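Local coordinates for protein structure-specific endonuclease subunit SLX1 (PDB 4XLG) that probably acts as the catalytic subunit of the SLX1-SLX4 endonuclease, which cuts branched DNA close to its junctions during repair and recombination, at residues P70-I73 and A74-F78; T202-L205 and L206-E210; V291-Y294 and S295-N299. The protein carries 1 engineered substitution. All coordinates share one frame; numbering follows the deposited sequence.

Interaction 1 (P70-I73 and A74-F78)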
loop_
_atom_site.group_PDB
_atom_site.type_symbol
_atom_site.label_atom_id
_atom_site.label_comp_id
_atom_site.label_asym_id
_atom_site.label_seq_id
_atom_site.Cartn_x
_atom_site.Cartn_y
_atom_site.Cartn_z
ATOM N N PRO B 70 -1.866 2.605 0.240
ATOM C CA PRO B 70 -3.125 3.183 0.713
ATOM C C PRO B 70 -3.422 4.520 0.027
ATOM O O PRO B 70 -4.515 5.060 0.200
ATOM C CB PRO B 70 -2.890 3.377 2.226
ATOM C CG PRO B 70 -1.349 3.430 2.396
ATOM C CD PRO B 70 -0.858 2.455 1.312
ATOM N N SER B 71 -2.436 5.096 -0.663
ATOM C CA SER B 71 -2.653 6.393 -1.330
ATOM C C SER B 71 -1.612 6.545 -2.390
ATOM O O SER B 71 -0.551 5.932 -2.320
ATOM C CB SER B 71 -2.551 7.598 -0.362
ATOM O OG SER B 71 -1.264 7.619 0.302
ATOM N N ARG B 72 -1.880 7.448 -3.315
ATOM C CA ARG B 72 -0.841 7.848 -4.297
ATOM C C ARG B 72 0.352 8.448 -3.526
ATOM O O ARG B 72 1.492 8.218 -3.876
ATOM C CB ARG B 72 -1.438 8.907 -5.260
ATOM C CG ARG B 72 -0.438 9.550 -6.246
ATOM C CD ARG B 72 -1.142 10.705 -7.001
ATOM N NE ARG B 72 -0.125 11.659 -7.407
ATOM C CZ ARG B 72 0.113 12.819 -6.809
ATOM N NH1 ARG B 72 -0.662 13.249 -5.810
ATOM N NH2 ARG B 72 1.110 13.572 -7.261
ATOM N N ILE B 73 0.054 9.231 -2.487
ATOM C CA ILE B 73 1.144 9.849 -1.721
ATOM C C ILE B 73 2.088 8.762 -1.194
ATOM O O ILE B 73 3.310 8.892 -1.258
ATOM C CB ILE B 73 0.615 10.674 -0.505
ATOM C CG1 ILE B 73 -0.239 11.846 -0.988
ATOM C CG2 ILE B 73 1.793 11.173 0.361
ATOM C CD1 ILE B 73 0.484 12.706 -2.011
ATOM N N ALA B 74 1.514 7.742 -0.569
ATOM C CA ALA B 74 2.357 6.642 -0.027
ATOM C C ALA B 74 3.166 5.936 -1.095
ATOM O O ALA B 74 4.324 5.571 -0.858
ATOM C CB ALA B 74 1.480 5.597 0.724
ATOM N N ALA B 75 2.564 5.687 -2.267
ATOM C CA ALA B 75 3.305 5.043 -3.369
ATOM C C ALA B 75 4.482 5.923 -3.779
ATOM O O ALA B 75 5.564 5.451 -4.079
ATOM C CB ALA B 75 2.367 4.820 -4.596
ATOM N N LEU B 76 4.238 7.230 -3.869
ATOM C CA LEU B 76 5.338 8.138 -4.276
ATOM C C LEU B 76 6.442 8.168 -3.218
ATOM O O LEU B 76 7.632 8.271 -3.522
ATOM C CB LEU B 76 4.801 9.576 -4.464
ATOM C CG LEU B 76 3.931 9.727 -5.721
ATOM C CD1 LEU B 76 3.143 11.067 -5.738
ATOM C CD2 LEU B 76 4.808 9.557 -6.962
ATOM N N GLN B 77 6.051 8.143 -1.954
ATOM C CA GLN B 77 7.063 8.045 -0.894
ATOM C C GLN B 77 7.944 6.819 -1.075
ATOM O O GLN B 77 9.179 6.918 -0.928
ATOM C CB GLN B 77 6.424 8.007 0.499
ATOM C CG GLN B 77 5.746 9.305 0.856
ATOM C CD GLN B 77 4.950 9.163 2.134
ATOM O OE1 GLN B 77 4.017 8.372 2.211
ATOM N NE2 GLN B 77 5.355 9.892 3.157
ATOM N N PHE B 78 7.316 5.684 -1.358
ATOM C CA PHE B 78 8.075 4.435 -1.606
ATOM C C PHE B 78 8.936 4.576 -2.837
ATOM O O PHE B 78 10.129 4.270 -2.835
ATOM C CB PHE B 78 7.091 3.266 -1.780
ATOM C CG PHE B 78 7.738 1.933 -1.755
ATOM C CD1 PHE B 78 8.259 1.385 -2.919
ATOM C CD2 PHE B 78 7.750 1.187 -0.596
ATOM C CE1 PHE B 78 8.822 0.100 -2.911
ATOM C CE2 PHE B 78 8.315 -0.085 -0.573
ATOM C CZ PHE B 78 8.862 -0.632 -1.741
#
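A chi1 of 57° sets S71 OG between its own backbone N and carbonyl carbon, from where it faces A74 N. R72 takes another course. Its CG lies opposite the backbone N (chi1 173°), and the chain runs extended to NE, beside L76.

S71 is the N-cap of helix 72-84. A74 N gives its hydrogen to S71 OG at 2.9 Å, and the bond is fairly straight (163°). A75 N bonds to S71 O at 3.1 Å, so S71 serves the first turn with both its side chain and its carbonyl. P70, just before the cap, packs its ring on A74, with CG 3.9 Å from A74 CB. One turn on, L76 CD1 lies over one face of the R72 guanidinium, offset toward the rim, and its nearest atom there is R72 NH2 at 3.6 Å. The two side chains cross at a slant. Q77 CG sits 3.3 Å from I73 O, while Q77 OE1 accepts a hydrogen bond from Y122 OH.

The helix belongs to the GIY-YIG nuclease domain. P70, S71, I73 and Q77 also pack against another protein chain.

The chemistry is that of a helix start: a buried hydroxyl takes up an amide that has no earlier turn to bond to, and a methyl covers part of a flat cation.

Interaction 2 (T202-L205 and L206-E210)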
loop_
_atom_site.group_PDB
_atom_site.type_symbol
_atom_site.label_atom_id
_atom_site.label_comp_id
_atom_site.label_asym_id
_atom_site.label_seq_id
_atom_site.Cartn_x
_atom_site.Cartn_y
_atom_site.Cartn_z
ATOM N N THR B 202 -13.773 -5.686 -7.374
ATOM C CA THR B 202 -15.178 -5.446 -7.787
ATOM C C THR B 202 -16.100 -6.488 -7.196
ATOM O O THR B 202 -17.148 -6.159 -6.626
ATOM C CB THR B 202 -15.312 -5.420 -9.341
ATOM O OG1 THR B 202 -14.407 -4.406 -9.839
ATOM C CG2 THR B 202 -16.724 -5.098 -9.758
ATOM N N LYS B 203 -15.719 -7.757 -7.354
ATOM C CA LYS B 203 -16.524 -8.859 -6.842
ATOM C C LYS B 203 -16.708 -8.766 -5.313
ATOM O O LYS B 203 -17.833 -8.938 -4.792
ATOM C CB LYS B 203 -15.882 -10.199 -7.232
ATOM C CG LYS B 203 -16.633 -11.440 -6.688
ATOM C CD LYS B 203 -15.784 -12.705 -6.896
ATOM C CE LYS B 203 -16.457 -13.954 -6.347
ATOM N NZ LYS B 203 -17.616 -14.419 -7.167
ATOM N N THR B 204 -15.613 -8.519 -4.599
ATOM C CA THR B 204 -15.678 -8.445 -3.145
ATOM C C THR B 204 -16.527 -7.254 -2.660
ATOM O O THR B 204 -17.318 -7.397 -1.735
ATOM C CB THR B 204 -14.252 -8.385 -2.553
ATOM O OG1 THR B 204 -13.550 -9.541 -3.033
ATOM C CG2 THR B 204 -14.273 -8.425 -1.010
ATOM N N LEU B 205 -16.387 -6.097 -3.299
ATOM C CA LEU B 205 -17.240 -4.936 -2.967
ATOM C C LEU B 205 -18.700 -5.310 -3.106
ATOM O O LEU B 205 -19.496 -5.008 -2.237
ATOM C CB LEU B 205 -16.935 -3.730 -3.876
ATOM C CG LEU B 205 -15.671 -2.960 -3.525
ATOM C CD1 LEU B 205 -15.079 -2.271 -4.772
ATOM C CD2 LEU B 205 -16.029 -1.921 -2.419
ATOM N N LEU B 206 -19.053 -5.970 -4.211
ATOM C CA LEU B 206 -20.447 -6.359 -4.434
ATOM C C LEU B 206 -20.955 -7.274 -3.319
ATOM O O LEU B 206 -22.071 -7.116 -2.821
ATOM C CB LEU B 206 -20.585 -7.056 -5.795
ATOM C CG LEU B 206 -20.480 -6.190 -7.051
ATOM C CD1 LEU B 206 -20.566 -7.030 -8.344
ATOM C CD2 LEU B 206 -21.558 -5.113 -7.032
ATOM N N LEU B 207 -20.136 -8.241 -2.911
ATOM C CA LEU B 207 -20.542 -9.149 -1.827
ATOM C C LEU B 207 -20.719 -8.443 -0.474
ATOM O O LEU B 207 -21.706 -8.724 0.244
ATOM C CB LEU B 207 -19.522 -10.287 -1.681
ATOM C CG LEU B 207 -19.502 -11.340 -2.790
ATOM C CD1 LEU B 207 -18.224 -12.196 -2.719
ATOM C CD2 LEU B 207 -20.750 -12.225 -2.672
ATOM N N TYR B 208 -19.804 -7.535 -0.117
ATOM C CA TYR B 208 -19.990 -6.742 1.118
ATOM C C TYR B 208 -21.236 -5.835 1.063
ATOM O O TYR B 208 -21.978 -5.700 2.036
ATOM C CB TYR B 208 -18.764 -5.871 1.391
ATOM C CG TYR B 208 -17.525 -6.658 1.733
ATOM C CD1 TYR B 208 -17.604 -7.942 2.290
ATOM C CD2 TYR B 208 -16.248 -6.084 1.549
ATOM C CE1 TYR B 208 -16.414 -8.656 2.615
ATOM C CE2 TYR B 208 -15.100 -6.788 1.864
ATOM C CZ TYR B 208 -15.174 -8.032 2.405
ATOM O OH TYR B 208 -13.972 -8.668 2.699
ATOM N N LYS B 209 -21.430 -5.191 -0.077
ATOM C CA LYS B 209 -22.584 -4.315 -0.267
ATOM C C LYS B 209 -23.875 -5.087 -0.050
ATOM O O LYS B 209 -24.831 -4.566 0.560
ATOM C CB LYS B 209 -22.559 -3.674 -1.677
ATOM C CG LYS B 209 -23.830 -2.836 -1.970
ATOM C CD LYS B 209 -23.788 -2.174 -3.350
ATOM C CE LYS B 209 -25.097 -1.413 -3.641
ATOM N NZ LYS B 209 -25.561 -0.674 -2.411
ATOM N N GLU B 210 -23.921 -6.327 -0.545
ATOM C CA GLU B 210 -25.098 -7.157 -0.318
ATOM C C GLU B 210 -25.316 -7.421 1.166
ATOM O O GLU B 210 -26.449 -7.439 1.628
ATOM C CB GLU B 210 -24.993 -8.486 -1.079
#
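T204 and Y208 meet by apolar packing one turn apart, on the side of the long helix 176-213 that faces helix 288-299. This is an i to i+4 contact within an alpha-helix, near the zinc-binding C-terminal part of the protein.

The backbone is regular. L206 N bonds to T202 O, and L207 N to K203 O, both at 3.1 Å. Y208 N bonds to T204 O at 3.0 Å. This bond is the straightest of the set, at 171°. K209 N bonds to L205 O at 2.9 Å.

T204 and Y208 lie side by side and point the same way. The methyl of T204 does the touching. It stands opposite the backbone N, while OG1 lies beside that N (chi1 -56°) and hydrogen-bonds back to E200 O. The branch thus divides its work: the hydroxyl is held by the turn before, and the methyl is turned to the ring of the turn after.

The Y208 ring is held from several directions. It stacks with F241 and makes an edge-to-face contact with Y294. Its OH is hydrogen-bonded to C242 O, and C242 is a ligand of one zinc ion. Through C242 O, Y208 belongs to the second shell of that zinc site; its side chain is about 9 Å from a zinc ion.

L205 packs on Y293, Y294 and K297 of helix 288-299. The outer side of the turn is open to solvent, where K203, L206, L207 and K209 are exposed. L206 CG rests 3.4 Å from T202 O.

T204 CG2 sits over one face of the Y208 ring, 3.4 Å from CE2 and 3.6 Å from CZ.

Interaction 3 (V291-Y294 and S295-N299)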
loop_
_atom_site.group_PDB
_atom_site.type_symbol
_atom_site.label_atom_id
_atom_site.label_comp_id
_atom_site.label_asym_id
_atom_site.label_seq_id
_atom_site.Cartn_x
_atom_site.Cartn_y
_atom_site.Cartn_z
ATOM N N VAL B 291 -9.013 -3.721 4.872
ATOM C CA VAL B 291 -10.221 -3.403 5.637
ATOM C C VAL B 291 -10.662 -1.965 5.357
ATOM O O VAL B 291 -11.853 -1.690 5.088
ATOM C CB VAL B 291 -9.980 -3.611 7.166
ATOM C CG1 VAL B 291 -11.213 -3.171 7.964
ATOM C CG2 VAL B 291 -9.703 -5.090 7.431
ATOM N N ILE B 292 -9.701 -1.041 5.373
ATOM C CA ILE B 292 -10.014 0.350 5.100
ATOM C C ILE B 292 -10.435 0.581 3.659
ATOM O O ILE B 292 -11.349 1.400 3.366
ATOM C CB ILE B 292 -8.787 1.237 5.407
ATOM C CG1 ILE B 292 -8.420 1.145 6.936
ATOM C CG2 ILE B 292 -9.095 2.696 5.070
ATOM C CD1 ILE B 292 -9.624 1.506 7.936
ATOM N N TYR B 293 -9.764 -0.119 2.745
ATOM C CA TYR B 293 -10.122 0.006 1.321
ATOM C C TYR B 293 -11.626 -0.243 1.127
ATOM O O TYR B 293 -12.346 0.591 0.580
ATOM C CB TYR B 293 -9.336 -0.964 0.436
ATOM C CG TYR B 293 -9.895 -1.005 -0.984
ATOM C CD1 TYR B 293 -9.572 0.009 -1.910
ATOM C CD2 TYR B 293 -10.797 -2.015 -1.364
ATOM C CE1 TYR B 293 -10.158 0.019 -3.218
ATOM C CE2 TYR B 293 -11.384 -2.028 -2.659
ATOM C CZ TYR B 293 -11.049 -1.002 -3.569
ATOM O OH TYR B 293 -11.579 -1.010 -4.798
ATOM N N TYR B 294 -12.109 -1.363 1.640
ATOM C CA TYR B 294 -13.509 -1.663 1.395
ATOM C C TYR B 294 -14.425 -0.744 2.220
ATOM O O TYR B 294 -15.503 -0.351 1.759
ATOM C CB TYR B 294 -13.791 -3.128 1.717
ATOM C CG TYR B 294 -13.153 -4.047 0.693
ATOM C CD1 TYR B 294 -13.672 -4.128 -0.609
ATOM C CD2 TYR B 294 -12.027 -4.800 1.016
ATOM C CE1 TYR B 294 -13.074 -4.949 -1.580
ATOM C CE2 TYR B 294 -11.426 -5.641 0.066
ATOM C CZ TYR B 294 -11.931 -5.687 -1.234
ATOM O OH TYR B 294 -11.372 -6.528 -2.181
ATOM N N SER B 295 -13.986 -0.433 3.436
ATOM C CA SER B 295 -14.774 0.379 4.340
ATOM C C SER B 295 -15.106 1.719 3.715
ATOM O O SER B 295 -16.266 2.138 3.641
ATOM C CB SER B 295 -14.015 0.589 5.683
ATOM O OG SER B 295 -14.936 1.168 6.597
ATOM N N ILE B 296 -14.086 2.396 3.240
ATOM C CA ILE B 296 -14.289 3.727 2.681
ATOM C C ILE B 296 -14.990 3.678 1.341
ATOM O O ILE B 296 -15.911 4.454 1.088
ATOM C CB ILE B 296 -12.936 4.455 2.528
ATOM C CG1 ILE B 296 -12.330 4.712 3.905
ATOM C CG2 ILE B 296 -13.098 5.743 1.718
ATOM C CD1 ILE B 296 -10.953 5.342 3.763
ATOM N N LYS B 297 -14.639 2.707 0.495
ATOM C CA LYS B 297 -15.269 2.688 -0.827
ATOM C C LYS B 297 -16.757 2.340 -0.753
ATOM O O LYS B 297 -17.569 2.833 -1.555
ATOM C CB LYS B 297 -14.543 1.699 -1.734
ATOM C CG LYS B 297 -14.993 1.860 -3.195
ATOM C CD LYS B 297 -13.943 1.230 -4.065
ATOM C CE LYS B 297 -14.308 1.394 -5.526
ATOM N NZ LYS B 297 -14.505 2.813 -5.917
ATOM N N LEU B 298 -17.121 1.472 0.186
ATOM C CA LEU B 298 -18.545 1.163 0.336
ATOM C C LEU B 298 -19.308 2.415 0.753
ATOM O O LEU B 298 -20.419 2.646 0.309
ATOM C CB LEU B 298 -18.757 0.038 1.348
ATOM C CG LEU B 298 -18.311 -1.332 0.796
ATOM C CD1 LEU B 298 -18.067 -2.309 1.958
ATOM C CD2 LEU B 298 -19.298 -1.919 -0.220
ATOM N N ASN B 299 -18.710 3.208 1.630
ATOM C CA ASN B 299 -19.385 4.402 2.131
ATOM C C ASN B 299 -19.505 5.445 1.034
ATOM O O ASN B 299 -20.477 6.170 0.977
ATOM C CB ASN B 299 -18.618 4.961 3.338
ATOM C CG ASN B 299 -19.294 6.196 3.937
ATOM O OD1 ASN B 299 -18.697 7.268 4.020
ATOM N ND2 ASN B 299 -20.546 6.049 4.323
#
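Four i to i+4 bonds join V291-Y294 to S295-N299, from V291 O to S295 N at 3.0 Å through Y294 O to L298 N at 2.9 Å, and the one from I296 N to I292 O is nearly straight (174°). I292 and I296 cross one turn apart. The CG2 methyl of I292 meets I296 CD1 at 3.5 Å, a tight carbon pair.

Y293 and K297 run alongside each other. Y293 CG stands opposite its backbone N (chi1 169°), as does K297 CG, which carries both chains out in the same direction. K297 CD comes to 3.3 Å from Y293 OH, so the lysine's aliphatic part lines the end of the phenol. Both polar tips have other partners: Y293 OH bonds to D9 OD1, and K297 NZ to Q6 OE1.

This is helix 288-299, which follows the zinc-binding cysteines C279 and C282 of the SLX1-type zinc finger and packs against helix 176-213. Y293 makes a cation-pi contact with K201 of that helix, and Y294 also packs on K201. On another side, V291, I292 and S295 touch L253 of helix 253-260.

S295 is buried, and its OG is hydrogen-bonded to F239 O. L298 folds back over the carbonyl of Y294, with CG 3.1 Å and CD1 3.2 Å from Y294 O.

Overall arrangement
The three contacts follow in series along the chain, each within one helix. Interaction 1 lies at the start of helix 72-84 in the GIY-YIG domain. Interaction 2 is near the end of the long helix 176-213, and interaction 3 is in helix 288-299, the last of the chain. Interactions 2 and 3 have centres about 11 Å apart and touch: T204 CB lies 3.4 Å from Y294 OH, and Y208 CB lies 3.7 Å from L298 CD1. Interaction 1 stands apart, its centre about 25 Å from that of interaction 2 and about 18 Å from that of interaction 3. Helix packing therefore joins the long helix to the zinc-binding C-terminal region.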